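Local coordinates for protein C2 toxin component I (PDB 2J3X) that transfers ADP-ribose from NAD to actin of the host cell, as the enzymatic component of the binary C2 toxin, at residues E6-I11 with R96-Y101; Y141-I147 with L186-S192. The protein carries 2 engineered substitutions. All blocks are in the same frame, centred on the assembly; numbering follows the deposited sequence.

How the interactions relate
Both interactions involve the large mixed sheet of the N-terminal half of the chain, and their centres lie about 18 Å apart without touching. Interaction 1 is the more peripheral: the leading segment 6-11 is laid along strand 98-102 through a single bridge, an arginine grip and a thin row of apolar contacts, with part of its surface open to solvent. Interaction 2 is buried near the centre of the chain, where 141-147 and 186-192 pair, part and pair again within the sheet. Its chemistry is correspondingly denser, with strand bonds, a matched hydroxyl pair, a glutamine amide and a bridging water, and it borders the C-terminal half.

Interaction 1. Residues E6-I11 with R96-Y101; sequences EPIDFI and RDAIGY. With SO4 (sulfate ion), chain T.
R96 reaches across to E6 and grips one backbone oxygen side-on, with NE at 2.8 Å from E6 O and NH2 at 3.0 Å from E6 O. That oxygen sits almost in the guanidinium plane; NE meets it nearly head-on, whereas NH2 comes from above the carbonyl plane. A bend in the arm (chi3 73°) turns the guanidinium so that I8 CG1 lies over one of its faces, toward the rim. On the remaining nitrogen, NH1 of R96 donates to sulfate O3 at 3.0 Å; W21 on helix 15-30 binds the same ion, which is probably a crystallisation additive. D97 contributes its main chain, I8 N donating to D97 O at 2.8 Å, while its carboxylate turns to R167 and the backbone N of T170. At A98 the two backbones are bridged, and its CB rests against I8 CB at 4.0 Å. I99 N then completes the bridge by donating to I8 O at 2.9 Å. The I99 side chain heads for the other segment: CD1 lies alongside the proline ring, 3.8 Å from P7 CG, and also touches D9 OD2, while CG2 meets I11 CD1. The other D9 oxygen, OD1, takes I11 N in an Asx turn, and a water links F10 N to I99 O. Finally Y101 and I11 approach from opposite directions, I11 CD1 coming obliquely to the ring at 3.7 Å from Y101 OH; that hydroxyl is bonded to D153. The segments run nearly the same way, 19° apart, and I8 bonds the residues flanking A98, as in a parallel bridge. The chemistry implies a strand-like hold confined to I8: two main-chain bonds set I8 opposite A98, R96 fastens the start of the segment, and beyond the bridge a water and apolar contacts take over.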
loop_
_atom_site.group_PDB
_atom_site.type_symbol
_atom_site.label_atom_id
_atom_site.label_comp_id
_atom_site.label_asym_id
_atom_site.label_seq_id
_atom_site.Cartn_x
_atom_site.Cartn_y
_atom_site.Cartn_z
ATOM N N GLU A 6 17.218 -24.650 -13.341
ATOM C CA GLU A 6 17.610 -23.258 -13.285
ATOM C C GLU A 6 16.336 -22.393 -13.279
ATOM O O GLU A 6 15.286 -22.830 -13.688
ATOM C CB GLU A 6 18.589 -22.893 -14.410
ATOM C CG GLU A 6 19.940 -23.642 -14.366
ATOM C CD GLU A 6 21.028 -22.889 -13.624
ATOM O OE1 GLU A 6 22.043 -23.516 -13.211
ATOM O OE2 GLU A 6 20.884 -21.669 -13.470
ATOM N N PRO A 7 16.452 -21.175 -12.793
ATOM C CA PRO A 7 15.284 -20.262 -12.793
ATOM C C PRO A 7 14.880 -19.844 -14.221
ATOM O O PRO A 7 15.711 -19.957 -15.177
ATOM C CB PRO A 7 15.779 -19.047 -11.996
ATOM C CG PRO A 7 17.297 -19.112 -12.028
ATOM C CD PRO A 7 17.660 -20.572 -12.192
ATOM N N ILE A 8 13.620 -19.414 -14.386
ATOM C CA ILE A 8 13.187 -18.773 -15.616
ATOM C C ILE A 8 14.011 -17.490 -15.699
ATOM O O ILE A 8 14.000 -16.659 -14.753
ATOM C CB ILE A 8 11.688 -18.492 -15.563
ATOM C CG1 ILE A 8 10.918 -19.825 -15.481
ATOM C CG2 ILE A 8 11.229 -17.567 -16.760
ATOM C CD1 ILE A 8 9.505 -19.683 -14.885
ATOM N N ASP A 9 14.812 -17.335 -16.757
ATOM C CA ASP A 9 15.607 -16.090 -16.841
ATOM C C ASP A 9 15.928 -15.866 -18.305
ATOM O O ASP A 9 16.821 -16.529 -18.852
ATOM C CB ASP A 9 16.873 -16.188 -15.984
ATOM C CG ASP A 9 17.689 -14.907 -15.975
ATOM O OD1 ASP A 9 17.442 -14.004 -16.800
ATOM O OD2 ASP A 9 18.619 -14.795 -15.138
ATOM N N PHE A 10 15.178 -14.962 -18.920
ATOM C CA PHE A 10 15.344 -14.616 -20.335
ATOM C C PHE A 10 16.190 -13.373 -20.525
ATOM O O PHE A 10 16.334 -12.896 -21.646
ATOM C CB PHE A 10 13.979 -14.501 -21.022
ATOM C CG PHE A 10 13.364 -15.826 -21.280
ATOM C CD1 PHE A 10 13.862 -16.632 -22.317
ATOM C CD2 PHE A 10 12.319 -16.325 -20.470
ATOM C CE1 PHE A 10 13.347 -17.924 -22.545
ATOM C CE2 PHE A 10 11.805 -17.647 -20.723
ATOM C CZ PHE A 10 12.320 -18.395 -21.754
ATOM N N ILE A 11 16.821 -12.876 -19.455
ATOM C CA ILE A 11 17.618 -11.669 -19.638
ATOM C C ILE A 11 18.855 -12.000 -20.460
ATOM O O ILE A 11 19.554 -12.973 -20.148
ATOM C CB ILE A 11 18.032 -11.023 -18.297
ATOM C CG1 ILE A 11 16.737 -10.578 -17.566
ATOM C CG2 ILE A 11 19.016 -9.841 -18.535
ATOM C CD1 ILE A 11 16.994 -10.251 -16.046
ATOM N N ARG A 96 9.445 -23.212 -11.003
ATOM C CA ARG A 96 10.831 -22.738 -10.891
ATOM C C ARG A 96 10.756 -21.270 -10.422
ATOM O O ARG A 96 9.722 -20.627 -10.631
ATOM C CB ARG A 96 11.515 -22.740 -12.271
ATOM C CG ARG A 96 11.490 -24.030 -13.067
ATOM C CD ARG A 96 11.499 -23.708 -14.552
ATOM N NE ARG A 96 12.814 -23.243 -14.993
ATOM C CZ ARG A 96 13.171 -22.987 -16.261
ATOM N NH1 ARG A 96 12.304 -23.125 -17.283
ATOM N NH2 ARG A 96 14.410 -22.571 -16.500
ATOM N N ASP A 97 11.852 -20.742 -9.873
ATOM C CA ASP A 97 11.934 -19.300 -9.575
ATOM C C ASP A 97 11.934 -18.543 -10.904
ATOM O O ASP A 97 12.229 -19.129 -11.947
ATOM C CB ASP A 97 13.226 -18.963 -8.862
ATOM C CG ASP A 97 13.298 -19.452 -7.419
ATOM O OD1 ASP A 97 12.339 -20.066 -6.881
ATOM O OD2 ASP A 97 14.350 -19.152 -6.810
ATOM N N ALA A 98 11.645 -17.228 -10.887
ATOM C CA ALA A 98 11.642 -16.475 -12.144
ATOM C C ALA A 98 12.350 -15.182 -11.820
ATOM O O ALA A 98 12.079 -14.580 -10.783
ATOM C CB ALA A 98 10.208 -16.196 -12.619
ATOM N N ILE A 99 13.242 -14.757 -12.709
ATOM C CA ILE A 99 13.988 -13.514 -12.498
ATOM C C ILE A 99 13.496 -12.517 -13.562
ATOM O O ILE A 99 13.370 -12.862 -14.735
ATOM C CB ILE A 99 15.478 -13.776 -12.685
ATOM C CG1 ILE A 99 15.962 -14.731 -11.555
ATOM C CG2 ILE A 99 16.292 -12.465 -12.672
ATOM C CD1 ILE A 99 17.285 -15.306 -11.849
ATOM N N GLY A 100 13.298 -11.259 -13.171
ATOM C CA GLY A 100 12.918 -10.276 -14.178
ATOM C C GLY A 100 12.720 -8.925 -13.494
ATOM O O GLY A 100 13.223 -8.711 -12.402
ATOM N N TYR A 101 12.032 -8.021 -14.166
ATOM C CA TYR A 101 12.012 -6.614 -13.769
ATOM C C TYR A 101 10.593 -6.270 -13.372
ATOM O O TYR A 101 9.654 -6.423 -14.197
ATOM C CB TYR A 101 12.391 -5.751 -14.942
ATOM C CG TYR A 101 13.758 -6.022 -15.488
ATOM C CD1 TYR A 101 14.889 -5.907 -14.665
ATOM C CD2 TYR A 101 13.928 -6.414 -16.838
ATOM C CE1 TYR A 101 16.196 -6.123 -15.205
ATOM C CE2 TYR A 101 15.243 -6.667 -17.369
ATOM C CZ TYR A 101 16.342 -6.520 -16.550
ATOM O OH TYR A 101 17.637 -6.747 -17.023
HETATM S S SO4 T . 8.233 -23.701 -17.004
HETATM O O1 SO4 T . 7.541 -24.596 -17.934
HETATM O O2 SO4 T . 8.802 -24.530 -15.942
HETATM O O3 SO4 T . 9.313 -22.997 -17.715
HETATM O O4 SO4 T . 7.292 -22.753 -16.397
HETATM O O HOH W 1 13.472 -13.595 -17.290
#

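Interaction 2. Residues Y141-I147 with L186-S192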
loop_
_atom_site.group_PDB
_atom_site.type_symbol
_atom_site.label_atom_id
_atom_site.label_comp_id
_atom_site.label_asym_id
_atom_site.label_seq_id
_atom_site.Cartn_x
_atom_site.Cartn_y
_atom_site.Cartn_z
ATOM N N TYR A 141 7.747 -1.104 -0.322
ATOM C CA TYR A 141 6.833 -0.366 -1.221
ATOM C C TYR A 141 5.823 -1.304 -1.839
ATOM O O TYR A 141 6.171 -2.165 -2.649
ATOM C CB TYR A 141 7.647 0.261 -2.348
ATOM C CG TYR A 141 8.658 1.259 -1.835
ATOM C CD1 TYR A 141 8.286 2.566 -1.496
ATOM C CD2 TYR A 141 10.027 0.883 -1.710
ATOM C CE1 TYR A 141 9.252 3.485 -1.030
ATOM C CE2 TYR A 141 10.979 1.777 -1.256
ATOM C CZ TYR A 141 10.592 3.089 -0.930
ATOM O OH TYR A 141 11.548 3.987 -0.481
ATOM N N THR A 142 4.547 -1.148 -1.483
ATOM C CA THR A 142 3.548 -2.087 -1.951
ATOM C C THR A 142 3.003 -1.742 -3.334
ATOM O O THR A 142 2.639 -0.571 -3.628
ATOM C CB THR A 142 2.367 -2.089 -0.922
ATOM O OG1 THR A 142 2.928 -2.286 0.380
ATOM C CG2 THR A 142 1.300 -3.171 -1.259
ATOM N N LYS A 143 2.890 -2.770 -4.191
ATOM C CA LYS A 143 2.196 -2.657 -5.448
ATOM C C LYS A 143 0.752 -3.111 -5.212
ATOM O O LYS A 143 0.470 -4.284 -5.063
ATOM C CB LYS A 143 2.881 -3.553 -6.504
ATOM C CG LYS A 143 2.279 -3.321 -7.925
ATOM C CD LYS A 143 2.911 -2.101 -8.619
ATOM C CE LYS A 143 2.345 -1.936 -10.029
ATOM N NZ LYS A 143 3.005 -0.694 -10.553
ATOM N N PHE A 144 -0.162 -2.144 -5.103
ATOM C CA PHE A 144 -1.548 -2.496 -4.791
ATOM C C PHE A 144 -2.237 -3.296 -5.880
ATOM O O PHE A 144 -3.045 -4.188 -5.564
ATOM C CB PHE A 144 -2.343 -1.212 -4.477
ATOM C CG PHE A 144 -1.750 -0.419 -3.370
ATOM C CD1 PHE A 144 -1.712 -0.911 -2.040
ATOM C CD2 PHE A 144 -1.219 0.851 -3.642
ATOM C CE1 PHE A 144 -1.157 -0.103 -0.992
ATOM C CE2 PHE A 144 -0.663 1.648 -2.622
ATOM C CZ PHE A 144 -0.619 1.162 -1.302
ATOM N N SER A 145 -1.881 -3.049 -7.136
ATOM C CA SER A 145 -2.505 -3.729 -8.268
ATOM C C SER A 145 -1.747 -5.039 -8.485
ATOM O O SER A 145 -0.846 -5.359 -7.724
ATOM C CB SER A 145 -2.418 -2.890 -9.550
ATOM O OG SER A 145 -1.032 -2.673 -9.898
ATOM N N PHE A 146 -2.162 -5.792 -9.501
ATOM C CA PHE A 146 -1.341 -6.913 -9.979
ATOM C C PHE A 146 0.030 -6.343 -10.314
ATOM O O PHE A 146 0.132 -5.175 -10.749
ATOM C CB PHE A 146 -1.955 -7.462 -11.251
ATOM C CG PHE A 146 -3.363 -7.914 -11.048
ATOM C CD1 PHE A 146 -3.639 -9.081 -10.293
ATOM C CD2 PHE A 146 -4.410 -7.132 -11.539
ATOM C CE1 PHE A 146 -4.981 -9.520 -10.087
ATOM C CE2 PHE A 146 -5.755 -7.554 -11.347
ATOM C CZ PHE A 146 -6.040 -8.732 -10.638
ATOM N N ILE A 147 1.053 -7.161 -10.147
ATOM C CA ILE A 147 2.419 -6.760 -10.442
ATOM C C ILE A 147 2.869 -7.524 -11.691
ATOM O O ILE A 147 2.435 -8.677 -11.921
ATOM C CB ILE A 147 3.306 -6.974 -9.183
ATOM C CG1 ILE A 147 4.653 -6.275 -9.282
ATOM C CG2 ILE A 147 3.446 -8.464 -8.862
ATOM C CD1 ILE A 147 5.504 -6.436 -7.990
ATOM N N LEU A 186 2.386 -12.150 -14.800
ATOM C CA LEU A 186 1.442 -11.343 -14.053
ATOM C C LEU A 186 1.340 -12.030 -12.704
ATOM O O LEU A 186 1.113 -13.248 -12.647
ATOM C CB LEU A 186 0.074 -11.363 -14.774
ATOM C CG LEU A 186 -0.911 -10.381 -14.104
ATOM C CD1 LEU A 186 -0.434 -8.947 -14.242
ATOM C CD2 LEU A 186 -2.280 -10.566 -14.732
ATOM N N LEU A 187 1.489 -11.280 -11.613
ATOM C CA LEU A 187 1.393 -11.887 -10.277
ATOM C C LEU A 187 0.266 -11.190 -9.489
ATOM O O LEU A 187 -0.221 -10.141 -9.922
ATOM C CB LEU A 187 2.720 -11.785 -9.497
ATOM C CG LEU A 187 3.994 -12.101 -10.273
ATOM C CD1 LEU A 187 5.169 -11.792 -9.331
ATOM C CD2 LEU A 187 4.021 -13.561 -10.675
ATOM N N ASN A 188 -0.141 -11.801 -8.375
ATOM C CA ASN A 188 -1.259 -11.340 -7.560
ATOM C C ASN A 188 -1.071 -9.890 -7.116
ATOM O O ASN A 188 0.062 -9.346 -7.032
ATOM C CB ASN A 188 -1.324 -12.214 -6.297
ATOM C CG ASN A 188 -1.898 -13.586 -6.577
ATOM O OD1 ASN A 188 -2.617 -13.751 -7.557
ATOM N ND2 ASN A 188 -1.691 -14.519 -5.667
ATOM N N GLN A 189 -2.192 -9.278 -6.749
ATOM C CA GLN A 189 -2.179 -7.966 -6.156
ATOM C C GLN A 189 -1.484 -8.021 -4.785
ATOM O O GLN A 189 -1.487 -9.060 -4.087
ATOM C CB GLN A 189 -3.631 -7.578 -5.839
ATOM C CG GLN A 189 -4.521 -7.370 -7.069
ATOM C CD GLN A 189 -5.788 -6.614 -6.681
ATOM O OE1 GLN A 189 -6.874 -7.112 -6.914
ATOM N NE2 GLN A 189 -5.648 -5.395 -6.084
ATOM N N GLY A 190 -0.923 -6.875 -4.378
ATOM C CA GLY A 190 -0.544 -6.693 -2.987
ATOM C C GLY A 190 0.844 -7.168 -2.562
ATOM O O GLY A 190 1.113 -7.308 -1.366
ATOM N N PHE A 191 1.729 -7.415 -3.526
ATOM C CA PHE A 191 3.110 -7.675 -3.158
ATOM C C PHE A 191 3.805 -6.367 -2.930
ATOM O O PHE A 191 3.437 -5.352 -3.549
ATOM C CB PHE A 191 3.867 -8.402 -4.287
ATOM C CG PHE A 191 3.554 -9.875 -4.367
ATOM C CD1 PHE A 191 3.949 -10.716 -3.344
ATOM C CD2 PHE A 191 2.870 -10.400 -5.468
ATOM C CE1 PHE A 191 3.647 -12.085 -3.378
ATOM C CE2 PHE A 191 2.549 -11.784 -5.525
ATOM C CZ PHE A 191 2.967 -12.604 -4.473
ATOM N N SER A 192 4.873 -6.420 -2.136
ATOM C CA SER A 192 5.751 -5.283 -1.957
ATOM C C SER A 192 7.148 -5.621 -2.443
ATOM O O SER A 192 7.497 -6.802 -2.570
ATOM C CB SER A 192 5.863 -4.897 -0.481
ATOM O OG SER A 192 4.581 -4.451 -0.023
HETATM O O HOH W 2 1.409 -7.023 -6.328
#
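Two short antiparallel pairings in the N-terminal half of the chain, which has the ADP-ribosyltransferase fold, T142 with S192 and I147 with L187, are separated here by a bend that both chains make together. In the first pairing the hydroxyls meet, T142 OG1 lying 2.8 Å from S192 OG; R366 of the C-terminal half also bonds T142 OG1. K143 N donates to F191 O at 2.7 Å, and G190 N returns only a weak bond to K143 O. Where the strands part, Q189 stretches across the bend: its NE2 donates almost straight (176°) to F144 O at 2.9 Å, with the oxygen in the amide plane. R86 and the backbone of S57 hold the same amide, which should fix its rotation. The Q189 chain passes over one face of F146 in a CH-pi contact, CG being 3.7 Å from F146 CE1, and ring and amide planes stand 58° apart. L187 O lies at the edge of that ring. A water occupies the bend, accepting from F191 N within reach of S145 O and N188 O. The second pairing follows: L187 N donates to I147 O at 2.8 Å, and I147 N to L187 O at a longer 3.2 Å. The I147 first torsion (chi1 -166°) leaves CG2 between the backbone N and the carbonyl carbon, facing L187, where packing is tight at 3.5 Å between I147 CG2 and L187 CB. On the same face, I147 CG2 touches F191 CD2 at 3.9 Å. Both chains thus change neighbours in one step: 141-143 lies beside 191-203, and 147-150 beside 183-187, consistent with the junction of the two sheets that form the core of the ADP-ribosyltransferase fold.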